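Local coordinates for protein 3-dehydroquinate dehydratase (Thermus thermophilus, PDB 2UYG) that probably catalyses the trans-dehydration of 3-dehydroquinate to 3-dehydroshikimate through an enolate intermediate, the third step of chorismate biosynthesis, as a homododecamer, at residues L3-P8 / I56-Q61; E28-C33 / V44-T49. All blocks are in the same frame, centred on the assembly; numbering follows the deposited sequence.

Contact 1 (L3-P8 / I56-Q61); sequences LILNGP and IEWVQQ
Leu5 and Trp58 mark where strand 3-6 and helix 56-61 come nearest, their CA atoms 7.8 Å apart; the two short axes approach to 9.7 Å and run almost antiparallel, at 163°. This is the helix-on-sheet layer of the flavodoxin-like alpha/beta fold of type II dehydroquinases: residues 3-6 belong to a parallel sheet whose order is 2-1-3-4-5, and helix 52-61 packs against one of its faces. No hydrogen bond crosses between the segments. Together they bury 186 Å², and most of the strand's share comes from alternate residues, Leu3 and Leu5, which both point to the helix.

Leu5 does most of the work by dividing its two methyls. CD2 meets Trp58 at CE3, 4.0 Å away, on the benzo half of the indole and oblique to the ring. The torsion of Trp58 (chi1 -72°) sets CG anti to its own carbonyl carbon, and the indole extends beside Leu5 toward Thr49. Leu3 sends CD1 to the main chain, 3.8 Å from Trp58 O. Ile70 and Leu72 of the next strand also touch Leu5, while Leu84 and Ala87 of helix 82-89 touch Val59, which extends the apolar packing to strand 69-73 and helix 82-89. On helix 52-61, Glu57 and Gln60 instead hydrogen-bond to a second subunit, including its Asn50. The other Leu5 methyl, CD1, touches two successive helix residues, 3.8 Å from Trp58 CB and 3.7 Å from Val59 CG1.

Contact 2 (E28-C33 / V44-T49); sequences ELEALC and VVFRQT
Phe46 meets Glu30 because its chi1 of -170° places CG anti to the backbone N, carrying the ring out from strand 44-48 to helix 28-33. Glu30 is extended beyond CG (chi2 180°), and the two side chains run at about a right angle to each other. The Glu30 CG methylene lies over one ring face, 3.5 Å from the Phe46 centroid, as a CH-pi contact displaced toward the rim, though the modelled fit is too tight to trust that spacing. The carboxylate continues past the CD2 side, its plane only 12° from that of the ring.

The ring edge is held by different chemistry. Cys33 SG approaches Phe46 CE1 to 3.9 Å and stands 75° off the ring normal, a sulfur-aromatic contact at the edge. Also near the ring plane, Leu29 CD1 reaches Phe46 CZ at 3.9 Å. Farther along, the methyls of Val44 pack on the last turn of the segment, with CG1 3.7 Å from Cys33 O. Replacing Phe46 with an alanine would probably leave the Glu30 methylene without its aromatic face and open a gap between helix and strand where Leu29 and Cys33 now meet the ring edge.

The two segments bury 276 Å² between them without a cross-segment hydrogen bond; their axes approach to 8.8 Å, nearly antiparallel. That direction fits the beta-alpha-beta unit formed by strand 2-6, helix 26-39 and strand 44-48, in which the helix runs back along the sheet before the second parallel strand begins. Strand 44-48 is outermost in this chain's sheet and hydrogen-bonds through its backbone to strand 2-6, whose Ile4 touches both Phe46 and Cys33. Next to helix 26-39 on this layer lies helix 129-140, from which Tyr131 packs on Leu29 and Cys33.

Overall arrangement
Contacts 1 and 2 attach helices to the two faces of one parallel sheet, through neighbouring strands and with centres 12 Å apart. A probable hydrogen bond of 2.8 Å from Ile4 N to Val45 O ties those strands together. The side chains alternate accordingly: Leu3 and Leu5 serve contact 1, whereas Ile4 between them faces the contact 2 side. Contact 1 lies on an inner strand and is mostly buried; its side-chain contacts are apolar, with no hydrogen bond across it. Contact 2, at the sheet's outermost strand within the chain, is only partly buried and combines aromatic, sulfur and acidic side chains. Subunit contacts reach the residues of 3-8 / 56-61, but none touches 28-33 / 44-49.

Contact 1 (L3-P8 / I56-Q61)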
loop_
_atom_site.group_PDB
_atom_site.type_symbol
_atom_site.label_atom_id
_atom_site.label_comp_id
_atom_site.label_asym_id
_atom_site.label_seq_id
_atom_site.Cartn_x
_atom_site.Cartn_y
_atom_site.Cartn_z
ATOM N N LEU A 3 32.552 10.802 20.904
ATOM C CA LEU A 3 31.451 11.693 21.205
ATOM C C LEU A 3 30.175 10.863 21.211
ATOM O O LEU A 3 29.922 10.168 20.234
ATOM C CB LEU A 3 31.301 12.787 20.094
ATOM C CG LEU A 3 30.984 14.283 20.236
ATOM C CD1 LEU A 3 30.247 14.921 18.982
ATOM C CD2 LEU A 3 30.393 14.869 21.519
ATOM N N ILE A 4 29.380 11.031 22.257
ATOM C CA ILE A 4 28.124 10.343 22.516
ATOM C C ILE A 4 27.054 11.429 22.446
ATOM O O ILE A 4 27.116 12.335 23.193
ATOM C CB ILE A 4 28.076 9.696 23.937
ATOM C CG1 ILE A 4 29.255 8.734 24.110
ATOM C CG2 ILE A 4 26.770 8.954 24.177
ATOM C CD1 ILE A 4 29.240 8.037 25.433
ATOM N N LEU A 5 26.154 11.359 21.478
ATOM C CA LEU A 5 25.186 12.422 21.193
ATOM C C LEU A 5 23.849 11.850 21.297
ATOM O O LEU A 5 23.636 10.781 20.732
ATOM C CB LEU A 5 25.298 12.934 19.774
ATOM C CG LEU A 5 26.665 13.459 19.436
ATOM C CD1 LEU A 5 26.740 13.947 17.979
ATOM C CD2 LEU A 5 27.069 14.498 20.399
ATOM N N ASN A 6 22.936 12.624 21.906
ATOM C CA ASN A 6 21.603 12.227 22.261
ATOM C C ASN A 6 20.594 13.286 21.819
ATOM O O ASN A 6 20.822 14.455 22.039
ATOM C CB ASN A 6 21.491 12.058 23.754
ATOM C CG ASN A 6 22.440 11.069 24.285
ATOM O OD1 ASN A 6 23.500 11.446 24.829
ATOM N ND2 ASN A 6 22.076 9.773 24.189
ATOM N N GLY A 7 19.449 12.808 21.257
ATOM C CA GLY A 7 18.410 13.567 20.650
ATOM C C GLY A 7 17.336 13.906 21.698
ATOM O O GLY A 7 17.452 13.692 22.950
ATOM N N PRO A 8 16.254 14.446 21.154
ATOM C CA PRO A 8 15.154 14.951 21.949
ATOM C C PRO A 8 14.611 14.027 22.984
ATOM O O PRO A 8 14.704 12.763 22.928
ATOM C CB PRO A 8 14.151 15.323 20.928
ATOM C CG PRO A 8 14.702 14.861 19.615
ATOM C CD PRO A 8 16.071 14.645 19.745
ATOM N N ILE A 56 22.648 17.778 14.312
ATOM C CA ILE A 56 23.283 17.821 13.032
ATOM C C ILE A 56 24.672 18.457 13.158
ATOM O O ILE A 56 25.663 17.840 12.748
ATOM C CB ILE A 56 22.405 18.601 12.068
ATOM C CG1 ILE A 56 21.223 17.718 11.621
ATOM C CG2 ILE A 56 23.230 19.080 10.815
ATOM C CD1 ILE A 56 20.128 18.517 10.877
ATOM N N GLU A 57 24.735 19.672 13.723
ATOM C CA GLU A 57 25.969 20.421 13.794
ATOM C C GLU A 57 27.006 19.631 14.578
ATOM O O GLU A 57 28.100 19.494 14.098
ATOM C CB GLU A 57 25.759 21.841 14.334
ATOM C CG GLU A 57 25.098 22.656 13.267
ATOM C CD GLU A 57 24.896 24.123 13.528
ATOM O OE1 GLU A 57 24.761 24.545 14.674
ATOM O OE2 GLU A 57 24.785 24.835 12.505
ATOM N N TRP A 58 26.631 19.046 15.713
ATOM C CA TRP A 58 27.565 18.225 16.472
ATOM C C TRP A 58 28.042 17.000 15.679
ATOM O O TRP A 58 29.243 16.606 15.749
ATOM C CB TRP A 58 26.916 17.766 17.744
ATOM C CG TRP A 58 26.721 18.779 18.794
ATOM C CD1 TRP A 58 27.543 19.919 19.045
ATOM C CD2 TRP A 58 25.819 18.698 19.910
ATOM N NE1 TRP A 58 27.110 20.547 20.186
ATOM C CE2 TRP A 58 26.069 19.833 20.746
ATOM C CE3 TRP A 58 24.735 17.804 20.257
ATOM C CZ2 TRP A 58 25.245 20.156 21.870
ATOM C CZ3 TRP A 58 23.968 18.066 21.380
ATOM C CH2 TRP A 58 24.237 19.215 22.217
ATOM N N VAL A 59 27.183 16.327 14.925
ATOM C CA VAL A 59 27.784 15.251 14.167
ATOM C C VAL A 59 28.713 15.834 13.137
ATOM O O VAL A 59 29.852 15.349 12.994
ATOM C CB VAL A 59 26.833 14.040 13.654
ATOM C CG1 VAL A 59 25.592 13.833 14.453
ATOM C CG2 VAL A 59 26.710 14.024 12.219
ATOM N N GLN A 60 28.318 16.956 12.528
ATOM C CA GLN A 60 29.112 17.513 11.414
ATOM C C GLN A 60 30.521 17.914 11.851
ATOM O O GLN A 60 31.533 17.597 11.141
ATOM C CB GLN A 60 28.429 18.742 10.792
ATOM C CG GLN A 60 27.261 18.526 9.881
ATOM C CD GLN A 60 26.568 19.862 9.493
ATOM O OE1 GLN A 60 26.925 20.929 9.971
ATOM N NE2 GLN A 60 25.590 19.780 8.674
ATOM N N GLN A 61 30.607 18.623 12.971
ATOM C CA GLN A 61 31.871 19.313 13.391
ATOM C C GLN A 61 32.710 18.257 14.204
ATOM O O GLN A 61 33.844 18.496 14.491
ATOM C CB GLN A 61 31.526 20.613 14.258
ATOM C CG GLN A 61 32.402 22.049 14.209
ATOM C CD GLN A 61 31.787 23.163 13.185
ATOM O OE1 GLN A 61 31.866 23.005 11.948
ATOM N NE2 GLN A 61 31.153 24.222 13.725
#

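Contact 2 (E28-C33 / V44-T49)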
loop_
_atom_site.group_PDB
_atom_site.type_symbol
_atom_site.label_atom_id
_atom_site.label_comp_id
_atom_site.label_asym_id
_atom_site.label_seq_id
_atom_site.Cartn_x
_atom_site.Cartn_y
_atom_site.Cartn_z
ATOM N N GLU A 28 23.050 10.133 35.224
ATOM C CA GLU A 28 23.646 8.837 35.552
ATOM C C GLU A 28 24.109 8.125 34.299
ATOM O O GLU A 28 25.173 7.540 34.295
ATOM C CB GLU A 28 22.667 7.959 36.373
ATOM C CG GLU A 28 22.403 8.520 37.782
ATOM C CD GLU A 28 21.080 8.053 38.317
ATOM O OE1 GLU A 28 20.300 7.466 37.568
ATOM O OE2 GLU A 28 20.832 8.214 39.501
ATOM N N LEU A 29 23.371 8.267 33.195
ATOM C CA LEU A 29 23.842 7.684 31.931
ATOM C C LEU A 29 25.257 8.202 31.532
ATOM O O LEU A 29 26.113 7.395 31.177
ATOM C CB LEU A 29 22.885 8.001 30.781
ATOM C CG LEU A 29 22.616 6.907 29.769
ATOM C CD1 LEU A 29 21.991 7.495 28.525
ATOM C CD2 LEU A 29 23.750 6.086 29.439
ATOM N N GLU A 30 25.493 9.527 31.554
ATOM C CA GLU A 30 26.814 10.034 31.193
ATOM C C GLU A 30 27.880 9.454 32.129
ATOM O O GLU A 30 28.979 9.098 31.682
ATOM C CB GLU A 30 26.954 11.569 31.244
ATOM C CG GLU A 30 25.633 12.319 31.052
ATOM C CD GLU A 30 25.767 13.840 31.106
ATOM O OE1 GLU A 30 24.616 14.501 31.085
ATOM O OE2 GLU A 30 27.016 14.251 31.220
ATOM N N ALA A 31 27.554 9.353 33.415
ATOM C CA ALA A 31 28.558 8.991 34.395
ATOM C C ALA A 31 28.952 7.552 34.105
ATOM O O ALA A 31 30.113 7.255 34.071
ATOM C CB ALA A 31 28.043 9.187 35.855
ATOM N N LEU A 32 27.963 6.707 33.800
ATOM C CA LEU A 32 28.190 5.342 33.363
ATOM C C LEU A 32 29.059 5.276 32.093
ATOM O O LEU A 32 30.019 4.528 32.020
ATOM C CB LEU A 32 26.865 4.705 33.080
ATOM C CG LEU A 32 26.173 3.748 34.045
ATOM C CD1 LEU A 32 26.805 3.636 35.388
ATOM C CD2 LEU A 32 24.689 4.054 34.075
ATOM N N CYS A 33 28.698 6.074 31.099
ATOM C CA CYS A 33 29.463 6.091 29.898
ATOM C C CYS A 33 30.917 6.546 30.161
ATOM O O CYS A 33 31.821 5.967 29.586
ATOM C CB CYS A 33 28.790 6.967 28.832
ATOM S SG CYS A 33 27.202 6.417 28.121
ATOM N N VAL A 44 35.588 9.837 26.847
ATOM C CA VAL A 44 34.240 10.183 26.358
ATOM C C VAL A 44 33.769 11.603 26.634
ATOM O O VAL A 44 34.004 12.159 27.674
ATOM C CB VAL A 44 33.081 9.139 26.822
ATOM C CG1 VAL A 44 33.508 7.721 26.756
ATOM C CG2 VAL A 44 32.641 9.361 28.123
ATOM N N VAL A 45 32.954 12.115 25.707
ATOM C CA VAL A 45 32.171 13.330 25.929
ATOM C C VAL A 45 30.769 13.073 25.469
ATOM O O VAL A 45 30.511 12.502 24.364
ATOM C CB VAL A 45 32.796 14.518 25.161
ATOM C CG1 VAL A 45 33.227 14.040 23.910
ATOM C CG2 VAL A 45 31.865 15.667 24.935
ATOM N N PHE A 46 29.873 13.566 26.273
ATOM C CA PHE A 46 28.482 13.184 26.231
ATOM C C PHE A 46 27.657 14.443 26.111
ATOM O O PHE A 46 27.800 15.307 26.922
ATOM C CB PHE A 46 28.143 12.495 27.582
ATOM C CG PHE A 46 26.775 11.812 27.623
ATOM C CD1 PHE A 46 26.673 10.474 27.469
ATOM C CD2 PHE A 46 25.629 12.539 27.915
ATOM C CE1 PHE A 46 25.473 9.844 27.536
ATOM C CE2 PHE A 46 24.393 11.923 27.971
ATOM C CZ PHE A 46 24.315 10.569 27.786
ATOM N N ARG A 47 26.751 14.509 25.143
ATOM C CA ARG A 47 25.932 15.683 24.906
ATOM C C ARG A 47 24.463 15.235 24.476
ATOM O O ARG A 47 24.217 14.088 23.914
ATOM C CB ARG A 47 26.557 16.551 23.852
ATOM C CG ARG A 47 27.955 17.101 24.127
ATOM C CD ARG A 47 28.697 17.824 22.964
ATOM N NE ARG A 47 29.927 18.549 23.428
ATOM C CZ ARG A 47 30.443 18.660 24.769
ATOM N NH1 ARG A 47 29.971 18.018 25.859
ATOM N NH2 ARG A 47 31.492 19.399 25.040
ATOM N N GLN A 48 23.505 16.085 24.811
ATOM C CA GLN A 48 22.121 15.918 24.493
ATOM C C GLN A 48 21.502 17.269 24.091
ATOM O O GLN A 48 21.888 18.296 24.666
ATOM C CB GLN A 48 21.376 15.420 25.726
ATOM C CG GLN A 48 19.885 14.977 25.389
ATOM C CD GLN A 48 18.799 16.045 25.575
ATOM O OE1 GLN A 48 18.976 17.004 26.276
ATOM N NE2 GLN A 48 17.696 15.904 24.849
ATOM N N THR A 49 20.541 17.240 23.132
ATOM C CA THR A 49 19.688 18.383 22.755
ATOM C C THR A 49 18.270 17.942 22.245
ATOM O O THR A 49 18.037 16.858 21.736
ATOM C CB THR A 49 20.417 19.144 21.641
ATOM O OG1 THR A 49 19.557 20.067 21.075
ATOM C CG2 THR A 49 20.668 18.194 20.383
#